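Side-chain contact in Anapc5 protein (Xenopus laevis, PDB 5BPZ), which is a subunit of the anaphase-promoting complex (APC/C) and probably contributes to the architecture of this cell-cycle ubiquitin ligase: residues I35-L40 and P64-P69. Numbering follows the deposited sequence.
Sequences ISVLVL and PLLQGP
Val37 and Leu66 meet through single methyl groups, CG1 of the valine lying 3.6 Å from CD1 of the leucine, and they illustrate how two helices can meet largely through apolar branch ends; no hydrogen bond runs between residues 35-40 and 64-69. The two side chains approach at a slant. The first side-chain bond of Val37 points toward helix 52-67, and with CG1 placed opposite its backbone nitrogen (chi1 173°) the second methyl, CG2, is left to face the main chain of that helix, 4.1 Å from Leu65 O. Leu66 behaves differently: the first bond of its side chain points neither toward helix 32-46 nor away from it, and the contact depends on the second torsion (chi2 68°), which turns CD1 toward Val37 CG1. Leu66 CG follows at 4.1 Å from the same Val37 CG1, so one valine methyl meets both the branch point and a branch of the leucine.

One turn further along helix 32-46, Leu40 and Leu65 form the second pair, the side chains standing at about a right angle and touching at Leu40 CD2 and Leu65 CD1, 3.8 Å apart. Both pairs help to build the interior of an all-helical domain, Leu66 remaining partly exposed; helix 32-46 is surrounded by its neighbours and the last turn of helix 52-67 rests on one flank of it, just before the chain leaves helical geometry at Gly68. The surroundings differ for the two pairs: Phe133 of helix 129-142 touches both Val37 and Leu66, whereas helix 73-83 contributes Val80 against Leu40 and Leu76 against Leu65. The carbonyl oxygen that faces Val37 CG2 gains nothing polar from the valine; a hydrogen bond with the hydroxyl of Tyr33 satisfies Leu65 O instead, a polar link between helices 32-46 and 52-67.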
ATOM      1  N   ILE A  35      -0.716  -2.687   3.572  1.00 34.18           N
ATOM      2  CA  ILE A  35      -0.631  -3.132   2.169  1.00 33.67           C
ATOM      3  C   ILE A  35      -0.899  -1.931   1.255  1.00 34.76           C
ATOM      4  O   ILE A  35      -0.163  -1.693   0.293  1.00 34.79           O
ATOM      5  CB  ILE A  35      -1.619  -4.307   1.905  1.00 36.90           C
ATOM      6  CG1 ILE A  35      -1.141  -5.601   2.618  1.00 38.36           C
ATOM      7  CG2 ILE A  35      -1.815  -4.551   0.404  1.00 37.31           C
ATOM      8  CD1 ILE A  35      -2.241  -6.761   2.716  1.00 39.15           C
ATOM      9  N   SER A  36      -1.926  -1.151   1.603  1.00 29.31           N
ATOM     10  CA  SER A  36      -2.335   0.058   0.891  1.00 27.89           C
ATOM     11  C   SER A  36      -1.225   1.122   0.901  1.00 31.68           C
ATOM     12  O   SER A  36      -1.018   1.816  -0.092  1.00 30.65           O
ATOM     13  CB  SER A  36      -3.634   0.579   1.489  1.00 28.86           C
ATOM     14  OG  SER A  36      -4.620  -0.440   1.430  1.00 33.80           O
ATOM     15  N   VAL A  37      -0.469   1.196   2.002  1.00 30.60           N
ATOM     16  CA  VAL A  37       0.681   2.097   2.141  1.00 30.27           C
ATOM     17  C   VAL A  37       1.826   1.615   1.223  1.00 34.74           C
ATOM     18  O   VAL A  37       2.454   2.431   0.547  1.00 33.76           O
ATOM     19  CB  VAL A  37       1.104   2.288   3.615  1.00 34.04           C
ATOM     20  CG1 VAL A  37       2.396   3.095   3.717  1.00 33.62           C
ATOM     21  CG2 VAL A  37      -0.011   2.978   4.403  1.00 34.00           C
ATOM     22  N   LEU A  38       2.037   0.289   1.148  1.00 31.83           N
ATOM     23  CA  LEU A  38       3.028  -0.318   0.253  1.00 32.23           C
ATOM     24  C   LEU A  38       2.666  -0.012  -1.198  1.00 35.85           C
ATOM     25  O   LEU A  38       3.544   0.370  -1.959  1.00 36.85           O
ATOM     26  CB  LEU A  38       3.142  -1.841   0.479  1.00 33.32           C
ATOM     27  CG  LEU A  38       3.705  -2.304   1.826  1.00 38.96           C
ATOM     28  CD1 LEU A  38       3.531  -3.800   1.990  1.00 40.78           C
ATOM     29  CD2 LEU A  38       5.200  -1.915   1.995  1.00 39.93           C
ATOM     30  N   VAL A  39       1.366  -0.133  -1.564  1.00 33.39           N
ATOM     31  CA  VAL A  39       0.810   0.184  -2.895  1.00 32.40           C
ATOM     32  C   VAL A  39       1.102   1.673  -3.184  1.00 35.62           C
ATOM     33  O   VAL A  39       1.567   2.007  -4.275  1.00 35.65           O
ATOM     34  CB  VAL A  39      -0.717  -0.132  -2.968  1.00 35.58           C
ATOM     35  CG1 VAL A  39      -1.373   0.523  -4.182  1.00 34.85           C
ATOM     36  CG2 VAL A  39      -0.976  -1.641  -2.962  1.00 36.28           C
ATOM     37  N   LEU A  40       0.849   2.551  -2.193  1.00 30.49           N
ATOM     38  CA  LEU A  40       1.126   3.973  -2.317  1.00 30.13           C
ATOM     39  C   LEU A  40       2.622   4.237  -2.553  1.00 33.79           C
ATOM     40  O   LEU A  40       2.964   5.015  -3.448  1.00 31.58           O
ATOM     41  CB  LEU A  40       0.600   4.744  -1.103  1.00 30.30           C
ATOM     42  CG  LEU A  40       1.051   6.198  -0.950  1.00 34.61           C
ATOM     43  CD1 LEU A  40       0.524   7.072  -2.080  1.00 34.72           C
ATOM     44  CD2 LEU A  40       0.629   6.742   0.380  1.00 34.81           C
ATOM     45  N   PRO A  64       4.362  10.219   8.052  1.00 46.49           N
ATOM     46  CA  PRO A  64       3.394   9.895   9.130  1.00 45.88           C
ATOM     47  C   PRO A  64       2.441   8.715   8.860  1.00 45.58           C
ATOM     48  O   PRO A  64       1.920   8.149   9.813  1.00 46.38           O
ATOM     49  CB  PRO A  64       2.613  11.203   9.306  1.00 48.98           C
ATOM     50  CG  PRO A  64       3.523  12.260   8.786  1.00 54.76           C
ATOM     51  CD  PRO A  64       4.204  11.626   7.625  1.00 48.42           C
ATOM     52  N   LEU A  65       2.208   8.357   7.582  1.00 38.67           N
ATOM     53  CA  LEU A  65       1.356   7.233   7.181  1.00 37.14           C
ATOM     54  C   LEU A  65       2.012   5.880   7.511  1.00 43.61           C
ATOM     55  O   LEU A  65       1.314   4.901   7.777  1.00 42.49           O
ATOM     56  CB  LEU A  65       1.025   7.291   5.684  1.00 34.88           C
ATOM     57  CG  LEU A  65       0.135   8.446   5.203  1.00 39.75           C
ATOM     58  CD1 LEU A  65      -0.023   8.414   3.688  1.00 37.43           C
ATOM     59  CD2 LEU A  65      -1.252   8.425   5.877  1.00 41.30           C
ATOM     60  N   LEU A  66       3.352   5.843   7.485  1.00 42.24           N
ATOM     61  CA  LEU A  66       4.170   4.664   7.747  1.00 44.02           C
ATOM     62  C   LEU A  66       4.311   4.437   9.250  1.00 51.92           C
ATOM     63  O   LEU A  66       4.444   3.299   9.702  1.00 52.07           O
ATOM     64  CB  LEU A  66       5.564   4.883   7.128  1.00 44.63           C
ATOM     65  CG  LEU A  66       5.778   4.526   5.650  1.00 48.19           C
ATOM     66  CD1 LEU A  66       5.002   5.445   4.702  1.00 46.72           C
ATOM     67  CD2 LEU A  66       7.233   4.647   5.298  1.00 52.71           C
ATOM     68  N   GLN A  67       4.270   5.531  10.015  1.00 51.68           N
ATOM     69  CA  GLN A  67       4.448   5.565  11.464  1.00 55.44           C
ATOM     70  C   GLN A  67       3.142   5.577  12.279  1.00 60.36           C
ATOM     71  O   GLN A  67       3.142   5.150  13.433  1.00 63.34           O
ATOM     72  CB  GLN A  67       5.322   6.780  11.838  1.00 58.87           C
ATOM     73  CG  GLN A  67       6.718   6.745  11.212  1.00 75.56           C
ATOM     74  CD  GLN A  67       7.458   8.049  11.363  1.00 99.57           C
ATOM     75  OE1 GLN A  67       7.496   8.879  10.446  1.00 93.54           O
ATOM     76  NE2 GLN A  67       8.092   8.248  12.512  1.00 96.73           N
ATOM     77  N   GLY A  68       2.065   6.079  11.685  1.00 54.48           N
ATOM     78  CA  GLY A  68       0.777   6.237  12.351  1.00 54.96           C
ATOM     79  C   GLY A  68      -0.074   4.990  12.505  1.00 57.68           C
ATOM     80  O   GLY A  68       0.331   3.897  12.094  1.00 56.90           O
ATOM     81  N   PRO A  69      -1.278   5.132  13.110  1.00 53.33           N
ATOM     82  CA  PRO A  69      -2.158   3.958  13.259  1.00 52.39           C
ATOM     83  C   PRO A  69      -2.933   3.666  11.977  1.00 51.22           C
ATOM     84  O   PRO A  69      -2.930   4.482  11.057  1.00 47.64           O
ATOM     85  CB  PRO A  69      -3.080   4.340  14.422  1.00 56.97           C
ATOM     86  CG  PRO A  69      -3.018   5.832  14.518  1.00 62.71           C
ATOM     87  CD  PRO A  69      -1.915   6.359  13.633  1.00 56.32           C
TER